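Local coordinates for protein NreA (Staphylococcus aureus subsp. aureus, PDB 6K2H) that is a GAF-domain signalling protein that probably binds nitrate as a sensor, studied here in a form altered at its nitrate-binding site, at residues K132-N136 / D137-R141; P95-S99 / E100-A104. The protein carries 1 engineered substitution. All coordinates share one frame; numbering follows the deposited sequence.

Contact 1 of 2, residues K132-N136 / D137-R141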
ATOM      1  N   LYS A 132       7.368  13.061   1.687  1.00 26.11           N
ATOM      2  CA  LYS A 132       8.015  12.775   2.960  1.00 27.88           C
ATOM      3  C   LYS A 132       7.899  11.276   3.299  1.00 31.83           C
ATOM      4  O   LYS A 132       6.863  10.656   3.058  1.00 31.13           O
ATOM      5  CB  LYS A 132       7.286  13.585   4.013  1.00 30.15           C
ATOM      6  CG  LYS A 132       7.699  13.343   5.395  1.00 29.22           C
ATOM      7  CD  LYS A 132       6.959  14.305   6.353  1.00 24.01           C
ATOM      8  CE  LYS A 132       7.665  14.260   7.638  1.00 24.90           C
ATOM      9  NZ  LYS A 132       7.092  15.280   8.571  1.00 23.82           N
ATOM     10  N   ILE A 133       8.967  10.707   3.844  1.00 30.44           N
ATOM     11  CA  ILE A 133       9.019   9.272   4.232  1.00 34.81           C
ATOM     12  C   ILE A 133       8.595   9.234   5.709  1.00 39.17           C
ATOM     13  O   ILE A 133       9.195   9.942   6.506  1.00 48.38           O
ATOM     14  CB  ILE A 133      10.516   8.841   4.113  1.00 32.05           C
ATOM     15  CG1 ILE A 133      10.953   9.023   2.663  1.00 43.69           C
ATOM     16  CG2 ILE A 133      10.782   7.421   4.545  1.00 36.73           C
ATOM     17  CD1 ILE A 133      10.058   8.293   1.664  1.00 39.84           C
ATOM     18  N   PHE A 134       7.588   8.440   6.067  1.00 29.39           N
ATOM     19  CA  PHE A 134       7.147   8.235   7.435  1.00 33.32           C
ATOM     20  C   PHE A 134       7.686   6.971   8.086  1.00 37.19           C
ATOM     21  O   PHE A 134       7.785   5.923   7.454  1.00 42.83           O
ATOM     22  CB  PHE A 134       5.616   8.140   7.479  1.00 30.05           C
ATOM     23  CG  PHE A 134       4.957   9.340   6.920  1.00 30.25           C
ATOM     24  CD1 PHE A 134       5.223  10.565   7.471  1.00 35.23           C
ATOM     25  CD2 PHE A 134       4.094   9.252   5.838  1.00 38.14           C
ATOM     26  CE1 PHE A 134       4.626  11.711   6.958  1.00 39.71           C
ATOM     27  CE2 PHE A 134       3.483  10.388   5.321  1.00 37.60           C
ATOM     28  CZ  PHE A 134       3.771  11.622   5.873  1.00 38.12           C
ATOM     29  N   ASP A 135       7.992   7.134   9.369  1.00 42.33           N
ATOM     30  CA  ASP A 135       8.394   6.085  10.303  1.00 48.47           C
ATOM     31  C   ASP A 135       7.186   5.394  10.854  1.00 47.84           C
ATOM     32  O   ASP A 135       6.078   5.877  10.671  1.00 40.44           O
ATOM     33  CB  ASP A 135       9.070   6.730  11.546  1.00 51.38           C
ATOM     34  CG  ASP A 135      10.500   6.479  11.611  1.00 52.59           C
ATOM     35  OD1 ASP A 135      11.146   7.216  12.370  1.00 64.34           O
ATOM     36  OD2 ASP A 135      10.992   5.558  10.937  1.00 73.63           O
ATOM     37  N   ASN A 136       7.424   4.329  11.618  1.00 48.39           N
ATOM     38  CA  ASN A 136       6.383   3.703  12.439  1.00 49.57           C
ATOM     39  C   ASN A 136       5.836   4.673  13.460  1.00 45.13           C
ATOM     40  O   ASN A 136       4.638   4.726  13.701  1.00 41.67           O
ATOM     41  CB  ASN A 136       6.926   2.481  13.211  1.00 51.06           C
ATOM     42  CG  ASN A 136       7.250   1.294  12.324  1.00 46.30           C
ATOM     43  OD1 ASN A 136       6.544   0.991  11.369  1.00 43.36           O
ATOM     44  ND2 ASN A 136       8.305   0.568  12.695  1.00 53.61           N
ATOM     45  N   ASP A 137       6.733   5.411  14.109  1.00 46.34           N
ATOM     46  CA  ASP A 137       6.311   6.445  15.062  1.00 46.30           C
ATOM     47  C   ASP A 137       5.400   7.473  14.355  1.00 39.08           C
ATOM     48  O   ASP A 137       4.317   7.815  14.850  1.00 44.80           O
ATOM     49  CB  ASP A 137       7.531   7.103  15.755  1.00 49.10           C
ATOM     50  CG  ASP A 137       8.586   6.056  16.274  1.00 60.30           C
ATOM     51  OD1 ASP A 137       8.289   4.833  16.434  1.00 59.79           O
ATOM     52  OD2 ASP A 137       9.738   6.472  16.503  1.00 62.63           O
ATOM     53  N   ASP A 138       5.760   7.876  13.133  1.00 37.13           N
ATOM     54  CA  ASP A 138       4.959   8.900  12.414  1.00 37.87           C
ATOM     55  C   ASP A 138       3.559   8.382  12.106  1.00 40.65           C
ATOM     56  O   ASP A 138       2.542   9.058  12.335  1.00 42.19           O
ATOM     57  CB  ASP A 138       5.640   9.299  11.117  1.00 39.16           C
ATOM     58  CG  ASP A 138       7.019   9.922  11.325  1.00 46.52           C
ATOM     59  OD1 ASP A 138       7.196  10.650  12.327  1.00 46.57           O
ATOM     60  OD2 ASP A 138       7.911   9.677  10.458  1.00 40.46           O
ATOM     61  N   ILE A 139       3.512   7.158  11.604  1.00 38.40           N
ATOM     62  CA  ILE A 139       2.204   6.558  11.273  1.00 44.72           C
ATOM     63  C   ILE A 139       1.328   6.366  12.498  1.00 49.90           C
ATOM     64  O   ILE A 139       0.144   6.552  12.395  1.00 59.14           O
ATOM     65  CB  ILE A 139       2.364   5.219  10.565  1.00 43.32           C
ATOM     66  CG1 ILE A 139       3.212   5.398   9.301  1.00 39.18           C
ATOM     67  CG2 ILE A 139       0.999   4.632  10.194  1.00 45.11           C
ATOM     68  CD1 ILE A 139       2.673   6.355   8.276  1.00 38.52           C
ATOM     69  N   GLN A 140       1.893   6.012  13.648  1.00 57.15           N
ATOM     70  CA  GLN A 140       1.103   5.996  14.905  1.00 59.18           C
ATOM     71  C   GLN A 140       0.565   7.368  15.343  1.00 61.73           C
ATOM     72  O   GLN A 140      -0.464   7.442  16.018  1.00 59.98           O
ATOM     73  CB  GLN A 140       1.866   5.347  16.070  1.00 59.79           C
ATOM     74  CG  GLN A 140       1.468   3.898  16.318  1.00 70.36           C
ATOM     75  CD  GLN A 140       0.032   3.709  16.821  1.00 74.63           C
ATOM     76  OE1 GLN A 140      -0.858   4.540  16.594  1.00 86.03           O
ATOM     77  NE2 GLN A 140      -0.200   2.591  17.498  1.00 81.26           N
ATOM     78  N   ARG A 141       1.246   8.429  14.924  1.00 69.40           N
ATOM     79  CA  ARG A 141       0.755   9.811  15.053  1.00 71.10           C
ATOM     80  C   ARG A 141      -0.279  10.189  13.969  1.00 75.11           C
ATOM     81  O   ARG A 141      -0.675  11.348  13.906  1.00 83.44           O
ATOM     82  CB  ARG A 141       1.940  10.805  15.019  1.00 76.17           C
ATOM     83  CG  ARG A 141       2.795  10.916  16.278  1.00 76.67           C
ATOM     84  CD  ARG A 141       2.936   9.608  17.045  1.00 83.92           C
ATOM     85  NE  ARG A 141       4.231   9.462  17.714  1.00 91.08           N
ATOM     86  CZ  ARG A 141       4.426   9.104  18.991  1.00 91.27           C
ATOM     87  NH1 ARG A 141       5.671   9.011  19.452  1.00 96.41           N
ATOM     88  NH2 ARG A 141       3.414   8.834  19.822  1.00 85.93           N
TER
HETATM   89  O   HOH W   1       7.521  13.863  11.134  1.00 33.58           O
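Asp138 turns its CG away from its own carbonyl carbon and beside its backbone N (chi1 -61°), and this swings the carboxylate back to the backbone of Asp135. Ile139 has the same first rotation for CG1, which sends CD1 back to Phe134. Both act at the N-terminus of helix 136-140, the first in half of a capping box and the second in a hydrophobic staple. Asp135 is the N-cap residue, and Asp138 sits three places later. OD2 of Asp138 accepts the amide N of Asp135 at 2.8 Å. The N-H points almost straight at it (176°), but the donor comes from the anti side and lies 32° out of the carboxylate plane. The box is half made, because the side chain of Asp135 makes no capping bond in return.

The staple stands beside it. CB of Phe134, just before the cap, meets CD1 of Ile139 at 3.5 Å, and the two side chains cross at about a right angle. CB of Phe134 also lies 3.8 Å from CB of Asp138. The same two apolar side chains also pack on strand 104-112, Phe134 on Leu106 and Ile139 on Val108 and Leu110. The first helical turns are closed by Ile139 N to Asp135 O and by Gln140 N to Asn136 O, both 3.0 Å.

Three acidic side chains gather here at the surface. OD1 of Asp135 is 4.4 Å from OD2 of Asp137, and these like charges probably repel each other mildly. Negative charge at a helix start should, however, suit the helix dipole. A water bridges to Lys132: it accepts from NZ at 3.0 Å and gives a weak bond to OD1 of Asp138 at 3.4 Å.

Contact 2 of 2, residues P95-S99 / E100-A104. With EDO (1,2-ethanediol), chain B.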
ATOM      1  N   PRO A  95       1.423  -5.904  -8.222  1.00 23.94           N
ATOM      2  CA  PRO A  95       0.498  -5.552  -9.276  1.00 25.42           C
ATOM      3  C   PRO A  95      -0.257  -4.243  -9.077  1.00 22.24           C
ATOM      4  O   PRO A  95      -0.704  -3.667 -10.054  1.00 21.38           O
ATOM      5  CB  PRO A  95      -0.482  -6.714  -9.356  1.00 27.36           C
ATOM      6  CG  PRO A  95      -0.111  -7.668  -8.347  1.00 30.23           C
ATOM      7  CD  PRO A  95       1.200  -7.281  -7.752  1.00 28.07           C
ATOM      8  N   ILE A  96      -0.411  -3.767  -7.852  1.00 21.42           N
ATOM      9  CA  ILE A  96      -1.068  -2.432  -7.714  1.00 21.01           C
ATOM     10  C   ILE A  96      -0.295  -1.349  -8.448  1.00 19.23           C
ATOM     11  O   ILE A  96      -0.830  -0.373  -8.952  1.00 18.87           O
ATOM     12  CB  ILE A  96      -1.277  -2.092  -6.215  1.00 22.65           C
ATOM     13  CG1 ILE A  96      -2.213  -0.922  -6.032  1.00 25.99           C
ATOM     14  CG2 ILE A  96       0.045  -1.777  -5.533  1.00 25.40           C
ATOM     15  CD1 ILE A  96      -3.597  -1.232  -6.377  1.00 28.12           C
ATOM     16  N   LEU A  97       1.036  -1.485  -8.567  1.00 19.32           N
ATOM     17  CA  LEU A  97       1.767  -0.542  -9.410  1.00 18.52           C
ATOM     18  C   LEU A  97       1.335  -0.483 -10.899  1.00 18.53           C
ATOM     19  O   LEU A  97       1.385   0.539 -11.486  1.00 19.22           O
ATOM     20  CB  LEU A  97       3.266  -0.906  -9.412  1.00 18.75           C
ATOM     21  CG  LEU A  97       3.973  -0.958  -8.099  1.00 21.64           C
ATOM     22  CD1 LEU A  97       5.408  -1.447  -8.328  1.00 23.43           C
ATOM     23  CD2 LEU A  97       3.991   0.347  -7.443  1.00 21.71           C
ATOM     24  N   LEU A  98       0.914  -1.606 -11.448  1.00 18.30           N
ATOM     25  CA  LEU A  98       0.401  -1.674 -12.805  1.00 19.05           C
ATOM     26  C   LEU A  98      -1.018  -1.102 -12.906  1.00 19.04           C
ATOM     27  O   LEU A  98      -1.268  -0.307 -13.756  1.00 21.50           O
ATOM     28  CB  LEU A  98       0.355  -3.107 -13.304  1.00 20.75           C
ATOM     29  CG  LEU A  98       1.717  -3.773 -13.544  1.00 29.09           C
ATOM     30  CD1 LEU A  98       1.402  -5.217 -13.910  1.00 31.06           C
ATOM     31  CD2 LEU A  98       2.393  -3.080 -14.699  1.00 33.55           C
ATOM     32  N   SER A  99      -1.922  -1.544 -12.062  1.00 21.33           N
ATOM     33  CA  SER A  99      -3.340  -1.177 -12.210  1.00 21.23           C
ATOM     34  C   SER A  99      -3.537   0.297 -11.912  1.00 22.56           C
ATOM     35  O   SER A  99      -4.396   0.922 -12.530  1.00 22.79           O
ATOM     36  CB  SER A  99      -4.223  -2.067 -11.329  1.00 21.15           C
ATOM     37  OG  SER A  99      -4.165  -1.799  -9.923  1.00 22.43           O
ATOM     38  N   GLU A 100      -2.675   0.900 -11.057  1.00 19.09           N
ATOM     39  CA  GLU A 100      -2.822   2.312 -10.710  1.00 19.87           C
ATOM     40  C   GLU A 100      -1.696   3.206 -11.256  1.00 18.85           C
ATOM     41  O   GLU A 100      -1.697   4.359 -10.969  1.00 18.90           O
ATOM     42  CB  GLU A 100      -2.958   2.439  -9.194  1.00 20.93           C
ATOM     43  CG  GLU A 100      -4.267   1.899  -8.619  1.00 20.41           C
ATOM     44  CD  GLU A 100      -5.499   2.672  -9.125  1.00 21.32           C
ATOM     45  OE1 GLU A 100      -5.339   3.901  -9.416  1.00 18.96           O
ATOM     46  OE2 GLU A 100      -6.598   2.072  -9.182  1.00 21.36           O
ATOM     47  N   SER A 101      -0.846   2.675 -12.128  1.00 18.72           N
ATOM     48  CA  SER A 101       0.224   3.437 -12.800  1.00 20.46           C
ATOM     49  C   SER A 101       0.997   4.279 -11.804  1.00 19.45           C
ATOM     50  O   SER A 101       1.198   5.482 -12.012  1.00 21.31           O
ATOM     51  CB  SER A 101      -0.321   4.347 -13.920  1.00 23.43           C
ATOM     52  OG  SER A 101      -1.252   3.624 -14.728  1.00 25.11           O
ATOM     53  N   LEU A 102       1.428   3.629 -10.751  1.00 18.54           N
ATOM     54  CA  LEU A 102       2.200   4.356  -9.734  1.00 18.81           C
ATOM     55  C   LEU A 102       3.662   4.500 -10.114  1.00 19.51           C
ATOM     56  O   LEU A 102       4.316   3.512 -10.556  1.00 21.50           O
ATOM     57  CB  LEU A 102       2.061   3.593  -8.420  1.00 19.77           C
ATOM     58  CG  LEU A 102       0.654   3.321  -7.901  1.00 19.16           C
ATOM     59  CD1 LEU A 102       0.603   2.574  -6.560  1.00 19.30           C
ATOM     60  CD2 LEU A 102      -0.102   4.644  -7.847  1.00 20.11           C
ATOM     61  N   THR A 103       4.152   5.712  -9.939  1.00 19.75           N
ATOM     62  CA  THR A 103       5.535   6.065 -10.296  1.00 22.09           C
ATOM     63  C   THR A 103       6.435   6.200  -9.100  1.00 20.38           C
ATOM     64  O   THR A 103       7.619   6.225  -9.258  1.00 20.82           O
ATOM     65  CB  THR A 103       5.593   7.304 -11.210  1.00 23.36           C
ATOM     66  OG1 THR A 103       4.958   8.415 -10.566  1.00 22.56           O
ATOM     67  CG2 THR A 103       4.880   7.010 -12.537  1.00 24.35           C
ATOM     68  N   ALA A 104       5.876   6.312  -7.899  1.00 20.45           N
ATOM     69  CA  ALA A 104       6.638   6.268  -6.621  1.00 19.95           C
ATOM     70  C   ALA A 104       5.716   5.703  -5.569  1.00 20.94           C
ATOM     71  O   ALA A 104       4.490   5.905  -5.626  1.00 20.13           O
ATOM     72  CB  ALA A 104       7.093   7.648  -6.212  1.00 19.70           C
TER
HETATM   73  C1  EDO B 201       0.386  -5.470  -4.794  1.00 21.81           C
HETATM   74  O1  EDO B 201      -0.276  -4.791  -5.614  1.00 33.37           O
HETATM   75  C2  EDO B 201       1.565  -4.900  -4.369  1.00 25.41           C
HETATM   76  O2  EDO B 201       1.743  -5.597  -3.220  1.00 37.36           O
HETATM   77  O   HOH W   2      -6.572  -0.564  -9.459  1.00 21.87           O
HETATM   78  O   HOH W   3      -3.628   2.536 -14.633  1.00 36.22           O
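A Schellman motif ends the short helix 96-99 where the chain turns toward strand 104-112. Leu102 N gives the wide 6-to-1 bond to Leu97 O at 3.2 Å, arriving in the carbonyl plane on a lone pair. Inside it, Ser101 N makes a weak bond to Leu98 O at 3.4 Å. Ser101 takes the left-handed backbone conformation (phi 47°) that this turn needs. One step earlier, Glu100 N still bonds helically to Ile96 O at 3.1 Å.

The apolar contact usual for the motif is present. CD2 of Leu97 touches CB of Leu102 at 3.9 Å, and the two side chains cross at about a right angle. Ile96 extends CG1 anti to its backbone N (chi1 -167°), bringing CD1 to 3.9 Å from CG of Glu100. The chain of Glu100 bends at its second torsion (chi2 -63°), and the carboxylate shares a water with Ser99. This water accepts from OG of Ser99 and donates to OE2 of Glu100, each at 2.7 Å. The other carboxylate oxygen, OE1, forms a salt bridge with Arg125 and accepts from Lys51 N, so this buried charge is well met.

The amide N of Ile96 bonds to an ethanediol, probably from the crystallisation liquor, though the distance is doubtfully short. Trp44 NE1 and Ala67 N bind the same molecule, which probably occupies the nitrate pocket. Ile96, Glu100 and Leu102 all pack on Phe27 of strand 27-33, while beyond the turn Thr103 and Ala104 face Gln124 of strand 115-124 as a classic beta bulge.

Contact 2 comes first along the chain and closes before contact 1 opens. Their centres lie 22 Å apart, on opposite sides of the centre of the chain, and their nearest atoms stay about 8 Å apart. Both belong to one GAF domain, and strand 104-112 of its antiparallel sheet joins them. Contact 2 ends helix 96-99 and leads into that strand. Contact 1 starts helix 136-140, which rests on the same strand. Residues 95-104 lie beside the probable ligand pocket, while 132-141 lie at the surface near the C-terminus. The two contacts thus share a strand without touching each other.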